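Local structure of ArtJ (Geobacillus stearothermophilus, 2PVU) at residues Phe55-Met58 with Ile63-Phe66; Gly65-Leu70 with Met103-Ile108. The protein binds the basic amino acids arginine, lysine and histidine and probably delivers them to its cognate ATP-binding cassette transporter. All blocks are in the same frame, centred on the assembly; numbering follows the deposited sequence.

Interaction 1. Residues Phe55-Met58 with Ile63-Phe66; sequences FEYM and IVGF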
ATOM      1  N   PHE A  55      -2.282   6.465   2.232  1.00 21.21           N
ATOM      2  CA  PHE A  55      -1.262   6.484   1.159  1.00 21.85           C
ATOM      3  C   PHE A  55      -1.760   7.129  -0.126  1.00 21.90           C
ATOM      4  O   PHE A  55      -1.092   8.006  -0.708  1.00 21.68           O
ATOM      5  CB  PHE A  55      -0.741   5.050   0.935  1.00 20.37           C
ATOM      6  CG  PHE A  55      -0.045   4.513   2.161  1.00 24.01           C
ATOM      7  CD1 PHE A  55       1.235   4.964   2.480  1.00 22.91           C
ATOM      8  CD2 PHE A  55      -0.699   3.630   3.021  1.00 22.67           C
ATOM      9  CE1 PHE A  55       1.900   4.552   3.680  1.00 21.52           C
ATOM     10  CE2 PHE A  55      -0.050   3.154   4.188  1.00 21.06           C
ATOM     11  CZ  PHE A  55       1.245   3.648   4.530  1.00 23.62           C
ATOM     12  N   GLU A  56      -2.964   6.755  -0.544  1.00 23.35           N
ATOM     13  CA  GLU A  56      -3.600   7.417  -1.675  1.00 22.29           C
ATOM     14  C   GLU A  56      -5.088   7.190  -1.572  1.00 23.26           C
ATOM     15  O   GLU A  56      -5.539   6.081  -1.335  1.00 22.41           O
ATOM     16  CB  GLU A  56      -3.106   6.877  -3.006  1.00 23.07           C
ATOM     17  CG  GLU A  56      -3.069   5.329  -3.145  1.00 21.48           C
ATOM     18  CD  GLU A  56      -1.783   4.707  -2.601  1.00 23.48           C
ATOM     19  OE1 GLU A  56      -0.702   5.310  -2.813  1.00 22.47           O
ATOM     20  OE2 GLU A  56      -1.823   3.593  -2.009  1.00 22.96           O
ATOM     21  N   TYR A  57      -5.842   8.255  -1.741  1.00 23.44           N
ATOM     22  CA  TYR A  57      -7.307   8.146  -1.676  1.00 23.81           C
ATOM     23  C   TYR A  57      -7.863   9.359  -2.385  1.00 25.48           C
ATOM     24  O   TYR A  57      -7.093  10.220  -2.818  1.00 24.14           O
ATOM     25  CB  TYR A  57      -7.792   8.025  -0.228  1.00 23.93           C
ATOM     26  CG  TYR A  57      -7.401   9.157   0.698  1.00 22.02           C
ATOM     27  CD1 TYR A  57      -8.343  10.139   1.060  1.00 24.04           C
ATOM     28  CD2 TYR A  57      -6.111   9.232   1.258  1.00 22.86           C
ATOM     29  CE1 TYR A  57      -8.012  11.165   1.934  1.00 26.70           C
ATOM     30  CE2 TYR A  57      -5.761  10.254   2.143  1.00 25.37           C
ATOM     31  CZ  TYR A  57      -6.714  11.219   2.474  1.00 25.16           C
ATOM     32  OH  TYR A  57      -6.400  12.236   3.345  1.00 28.18           O
ATOM     33  N   MET A  58      -9.182   9.397  -2.582  1.00 26.50           N
ATOM     34  CA  MET A  58      -9.805  10.528  -3.273  1.00 28.94           C
ATOM     35  C   MET A  58     -10.356  11.493  -2.254  1.00 29.84           C
ATOM     36  O   MET A  58     -10.956  11.093  -1.270  1.00 30.82           O
ATOM     37  CB  MET A  58     -10.942  10.060  -4.202  1.00 29.28           C
ATOM     38  CG  MET A  58     -10.521   9.144  -5.357  1.00 32.17           C
ATOM     39  SD  MET A  58      -9.401   9.961  -6.528  1.00 37.11           S
ATOM     40  CE  MET A  58      -9.188   8.672  -7.708  1.00 33.10           C
ATOM     41  N   ILE A  63      -6.608  13.129  -6.130  1.00 26.96           N
ATOM     42  CA  ILE A  63      -5.935  11.996  -5.476  1.00 25.96           C
ATOM     43  C   ILE A  63      -4.969  12.597  -4.460  1.00 24.76           C
ATOM     44  O   ILE A  63      -4.126  13.421  -4.826  1.00 23.68           O
ATOM     45  CB  ILE A  63      -5.127  11.109  -6.492  1.00 27.43           C
ATOM     46  CG1 ILE A  63      -6.051  10.557  -7.600  1.00 26.58           C
ATOM     47  CG2 ILE A  63      -4.430   9.959  -5.779  1.00 26.42           C
ATOM     48  CD1 ILE A  63      -5.270   9.922  -8.808  1.00 27.24           C
ATOM     49  N   VAL A  64      -5.113  12.220  -3.189  1.00 23.40           N
ATOM     50  CA  VAL A  64      -4.259  12.772  -2.107  1.00 23.10           C
ATOM     51  C   VAL A  64      -3.619  11.640  -1.307  1.00 22.66           C
ATOM     52  O   VAL A  64      -4.059  10.485  -1.404  1.00 23.48           O
ATOM     53  CB  VAL A  64      -5.077  13.711  -1.164  1.00 23.19           C
ATOM     54  CG1 VAL A  64      -5.633  14.892  -1.955  1.00 21.61           C
ATOM     55  CG2 VAL A  64      -6.205  12.943  -0.433  1.00 21.78           C
ATOM     56  N   GLY A  65      -2.599  11.965  -0.513  1.00 22.32           N
ATOM     57  CA  GLY A  65      -2.071  11.003   0.423  1.00 22.81           C
ATOM     58  C   GLY A  65      -0.558  11.014   0.509  1.00 22.78           C
ATOM     59  O   GLY A  65       0.140  11.805  -0.205  1.00 22.55           O
ATOM     60  N   PHE A  66      -0.054  10.182   1.415  1.00 21.29           N
ATOM     61  CA  PHE A  66       1.388  10.147   1.629  1.00 21.83           C
ATOM     62  C   PHE A  66       2.161   9.773   0.347  1.00 21.74           C
ATOM     63  O   PHE A  66       3.193  10.398   0.001  1.00 22.33           O
ATOM     64  CB  PHE A  66       1.712   9.162   2.754  1.00 21.26           C
ATOM     65  CG  PHE A  66       3.184   8.924   2.942  1.00 22.19           C
ATOM     66  CD1 PHE A  66       3.917   9.735   3.784  1.00 20.92           C
ATOM     67  CD2 PHE A  66       3.841   7.877   2.243  1.00 21.96           C
ATOM     68  CE1 PHE A  66       5.328   9.561   3.967  1.00 21.73           C
ATOM     69  CE2 PHE A  66       5.257   7.672   2.414  1.00 22.55           C
ATOM     70  CZ  PHE A  66       5.994   8.497   3.279  1.00 22.02           C
TER

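Interaction 2. Residues Gly65-Leu70 with Met103-Ile108; sequences GFDVDL and MGISGI. With LYS (lysine), chain E.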
ATOM      1  N   GLY A  65      -2.599  11.965  -0.513  1.00 22.32           N
ATOM      2  CA  GLY A  65      -2.071  11.003   0.423  1.00 22.81           C
ATOM      3  C   GLY A  65      -0.558  11.014   0.509  1.00 22.78           C
ATOM      4  O   GLY A  65       0.140  11.805  -0.205  1.00 22.55           O
ATOM      5  N   PHE A  66      -0.054  10.182   1.415  1.00 21.29           N
ATOM      6  CA  PHE A  66       1.388  10.147   1.629  1.00 21.83           C
ATOM      7  C   PHE A  66       2.161   9.773   0.347  1.00 21.74           C
ATOM      8  O   PHE A  66       3.193  10.398   0.001  1.00 22.33           O
ATOM      9  CB  PHE A  66       1.712   9.162   2.754  1.00 21.26           C
ATOM     10  CG  PHE A  66       3.184   8.924   2.942  1.00 22.19           C
ATOM     11  CD1 PHE A  66       3.917   9.735   3.784  1.00 20.92           C
ATOM     12  CD2 PHE A  66       3.841   7.877   2.243  1.00 21.96           C
ATOM     13  CE1 PHE A  66       5.328   9.561   3.967  1.00 21.73           C
ATOM     14  CE2 PHE A  66       5.257   7.672   2.414  1.00 22.55           C
ATOM     15  CZ  PHE A  66       5.994   8.497   3.279  1.00 22.02           C
ATOM     16  N   ASP A  67       1.688   8.736  -0.340  1.00 21.53           N
ATOM     17  CA  ASP A  67       2.347   8.309  -1.570  1.00 21.88           C
ATOM     18  C   ASP A  67       2.256   9.426  -2.597  1.00 21.32           C
ATOM     19  O   ASP A  67       3.176   9.603  -3.388  1.00 22.15           O
ATOM     20  CB  ASP A  67       1.686   7.059  -2.179  1.00 20.80           C
ATOM     21  CG  ASP A  67       2.182   5.758  -1.582  1.00 23.57           C
ATOM     22  OD1 ASP A  67       3.231   5.726  -0.856  1.00 22.77           O
ATOM     23  OD2 ASP A  67       1.526   4.726  -1.921  1.00 22.93           O
ATOM     24  N   VAL A  68       1.139  10.149  -2.630  1.00 22.90           N
ATOM     25  CA  VAL A  68       0.998  11.292  -3.565  1.00 22.63           C
ATOM     26  C   VAL A  68       2.055  12.369  -3.334  1.00 22.78           C
ATOM     27  O   VAL A  68       2.694  12.837  -4.285  1.00 22.58           O
ATOM     28  CB  VAL A  68      -0.425  11.896  -3.559  1.00 22.05           C
ATOM     29  CG1 VAL A  68      -0.554  13.055  -4.577  1.00 20.78           C
ATOM     30  CG2 VAL A  68      -1.467  10.774  -3.835  1.00 22.14           C
ATOM     31  N   ASP A  69       2.235  12.783  -2.079  1.00 22.69           N
ATOM     32  CA  ASP A  69       3.163  13.862  -1.761  1.00 22.63           C
ATOM     33  C   ASP A  69       4.589  13.371  -1.977  1.00 22.04           C
ATOM     34  O   ASP A  69       5.441  14.119  -2.428  1.00 21.89           O
ATOM     35  CB  ASP A  69       3.019  14.329  -0.317  1.00 22.96           C
ATOM     36  CG  ASP A  69       1.724  15.083  -0.064  1.00 26.06           C
ATOM     37  OD1 ASP A  69       1.038  15.468  -1.043  1.00 25.43           O
ATOM     38  OD2 ASP A  69       1.414  15.293   1.129  1.00 27.51           O
ATOM     39  N   LEU A  70       4.850  12.126  -1.611  1.00 21.35           N
ATOM     40  CA  LEU A  70       6.193  11.608  -1.802  1.00 21.27           C
ATOM     41  C   LEU A  70       6.518  11.531  -3.286  1.00 20.72           C
ATOM     42  O   LEU A  70       7.588  11.967  -3.714  1.00 20.11           O
ATOM     43  CB  LEU A  70       6.374  10.246  -1.119  1.00 23.04           C
ATOM     44  CG  LEU A  70       7.733   9.586  -1.351  1.00 24.51           C
ATOM     45  CD1 LEU A  70       8.897  10.381  -0.725  1.00 26.97           C
ATOM     46  CD2 LEU A  70       7.716   8.196  -0.794  1.00 23.32           C
ATOM     47  N   MET A 103       5.148   3.462 -14.357  1.00 20.96           N
ATOM     48  CA  MET A 103       5.554   3.502 -12.948  1.00 22.64           C
ATOM     49  C   MET A 103       4.309   3.371 -12.103  1.00 21.57           C
ATOM     50  O   MET A 103       3.208   3.765 -12.545  1.00 22.38           O
ATOM     51  CB  MET A 103       6.174   4.896 -12.668  1.00 23.09           C
ATOM     52  CG  MET A 103       6.779   5.036 -11.290  1.00 27.32           C
ATOM     53  SD  MET A 103       7.555   6.661 -11.185  1.00 25.62           S
ATOM     54  CE  MET A 103       8.002   6.596  -9.458  1.00 25.24           C
ATOM     55  N   GLY A 104       4.475   2.829 -10.898  1.00 21.73           N
ATOM     56  CA  GLY A 104       3.368   2.789  -9.956  1.00 22.86           C
ATOM     57  C   GLY A 104       3.814   3.203  -8.572  1.00 22.44           C
ATOM     58  O   GLY A 104       4.970   2.990  -8.186  1.00 20.87           O
ATOM     59  N   ILE A 105       2.894   3.774  -7.808  1.00 21.60           N
ATOM     60  CA  ILE A 105       3.104   3.978  -6.360  1.00 21.83           C
ATOM     61  C   ILE A 105       1.730   3.764  -5.739  1.00 20.93           C
ATOM     62  O   ILE A 105       0.745   4.330  -6.214  1.00 20.97           O
ATOM     63  CB  ILE A 105       3.759   5.379  -5.972  1.00 21.57           C
ATOM     64  CG1 ILE A 105       4.248   5.370  -4.499  1.00 23.92           C
ATOM     65  CG2 ILE A 105       2.843   6.535  -6.264  1.00 21.17           C
ATOM     66  CD1 ILE A 105       4.868   6.657  -4.031  1.00 21.34           C
ATOM     67  N   SER A 106       1.643   2.848  -4.769  1.00 22.43           N
ATOM     68  CA  SER A 106       0.303   2.412  -4.312  1.00 22.07           C
ATOM     69  C   SER A 106       0.420   1.516  -3.060  1.00 22.56           C
ATOM     70  O   SER A 106      -0.291   0.489  -2.984  1.00 22.05           O
ATOM     71  CB  SER A 106      -0.408   1.660  -5.464  1.00 22.65           C
ATOM     72  OG  SER A 106      -1.830   1.565  -5.325  1.00 23.16           O
ATOM     73  N   GLY A 107       1.311   1.877  -2.124  1.00 19.49           N
ATOM     74  CA  GLY A 107       1.472   1.108  -0.859  1.00 19.03           C
ATOM     75  C   GLY A 107       1.895  -0.313  -1.229  1.00 19.56           C
ATOM     76  O   GLY A 107       1.479  -1.263  -0.601  1.00 20.62           O
ATOM     77  N   ILE A 108       2.749  -0.438  -2.231  1.00 20.20           N
ATOM     78  CA  ILE A 108       3.147  -1.785  -2.782  1.00 19.88           C
ATOM     79  C   ILE A 108       4.334  -2.409  -2.102  1.00 22.04           C
ATOM     80  O   ILE A 108       5.454  -1.895  -2.210  1.00 23.08           O
ATOM     81  CB  ILE A 108       3.494  -1.708  -4.299  1.00 19.42           C
ATOM     82  CG1 ILE A 108       2.345  -1.005  -5.041  1.00 19.62           C
ATOM     83  CG2 ILE A 108       3.742  -3.192  -4.854  1.00 21.37           C
ATOM     84  CD1 ILE A 108       2.760  -0.465  -6.480  1.00 21.67           C
TER
HETATM   85  N   LYS E 301       1.180  -3.636   0.760  1.00 18.22           N
HETATM   86  CA  LYS E 301       0.225  -4.720   0.355  1.00 18.47           C
HETATM   87  C   LYS E 301       0.667  -5.310  -0.991  1.00 18.55           C
HETATM   88  O   LYS E 301       0.109  -6.298  -1.446  1.00 18.43           O
HETATM   89  CB  LYS E 301      -1.186  -4.158   0.218  1.00 17.63           C
HETATM   90  CG  LYS E 301      -1.255  -3.017  -0.827  1.00 18.32           C
HETATM   91  CD  LYS E 301      -2.698  -2.796  -1.326  1.00 16.58           C
HETATM   92  CE  LYS E 301      -2.826  -1.395  -1.907  1.00 21.26           C
HETATM   93  NZ  LYS E 301      -4.208  -1.201  -2.602  1.00 22.20           N
HETATM   94  OXT LYS E 301       1.587  -4.785  -1.656  1.00 18.05           O

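Interaction 1. Residues Phe55-Met58 with Ile63-Phe66
Tyr-57 and Val-64 form the closely packed middle of this contact. They are an antiparallel hydrogen-bonded pair, joined by two backbone bonds: Val-64 N to Tyr-57 O at 2.8 Å, almost straight at 171°, and Tyr-57 N to Val-64 O at 2.9 Å, more bent. Their side chains share one face of the ribbon. The Tyr-57 ring swings back over its partner because CG sits between the backbone N and the carbonyl carbon (chi1 58°), and Val-64 CG2 then lies under one ring face, 3.5 Å from the ring centroid and displaced toward the hydroxyl-bearing end. This is a CH-pi contact, with Val-64 CG2 coming within 3.4 Å of Tyr-57 CZ. Val-64 O has a further neighbour in Glu-56 CA, a CA-H...O contact of 3.1 Å.

Toward the helix, Gly-65 has no side chain, which lets its CA come within 3.3 Å of Phe-55 O, a CA-H...O contact. Beyond it the packing is wider: Phe-55 and Phe-66 run side by side in the same direction, with Phe-66 CD2 at the edge of the Phe-55 ring, 3.9 Å from Phe-55 CD1. Phe-125 meets both rings edge-to-face, and Trp-260 of helix 252-261 touches Tyr-57 and Phe-66.

The other end is the solvent side. There Met-58, an exposed residue, bends at chi2 (-63°) to lay its SD against Ile-63 CG1 at 3.6 Å, on the face opposite Tyr-57 and Val-64. Two short antiparallel strands joined by a tight connection, with an abrupt passage through Gly-65 at the N-cap into helix 66-78, make this a beta hairpin leading into a helix within a family 3 solute-binding protein.

Interaction 2. Residues Gly65-Leu70 with Met103-Ile108
Asp-67, in the first turn of helix 66-78, projects its side chain at Ile-105 and the backbone of Gly-107. Its CB starts the contact against the end of the isoleucine, 3.7 Å from Ile-105 CD1. Next along, CG rests on Ile-105 CG1 at 3.6 Å, the two side chains crossing at a slant. Ile-105 reaches this place with CG1 anti to its own backbone N (chi1 -166°) and an extended chi2, which carries CD1 on to the helix backbone, 3.5 Å from Asp-67 O.

The carboxylate then divides its work. Asp-67 OD1 lies over the same isoleucine, 3.7 Å from Ile-105 CD1, and is hydrogen-bonded to Tyr-124 OH. OD2 accepts the Gly-107 N-H at 2.9 Å; the N-H...O angle of 131° shows a bent bond, although the nitrogen lies nearly in line with the C-O bond of the acceptor. In this periplasmic-binding-protein type of fold, the loop after strand 103-104 forms part of the ligand pocket, and Asp-67 is thus a second-shell residue: it grips the N-H of Gly-107, whose own carbonyl, one peptide further on, binds lysine. Gly-107, whose positive phi of 61° suits a residue without a side chain, turns this carbonyl to the ligand, where O accepts a hydrogen bond of 2.8 Å from the alpha-amino N of the bound lysine. Ser-106 O meets the ligand's CE at 3.3 Å.

In the fold
From the N terminus, the chain first runs through Phe-55-Met-58 and turns back at once, so interaction 1 closes a short hairpin loop with four residues between its segments. Gly-65 and Phe-66 belong to both contacts: the returning strand 62-64 passes directly into helix 66-78, where interaction 2 begins. That second contact spans 32 residues, including strand 82-86 and helix 89-98, before the chain returns at Met-103-Ile-108. The two loops therefore follow one another, overlapping at the shared residues. Their centres are 8 Å apart, and Phe-55 O probably accepts a hydrogen bond from Asp-67 N. Together they tie hairpin and helix to the lysine-binding loop.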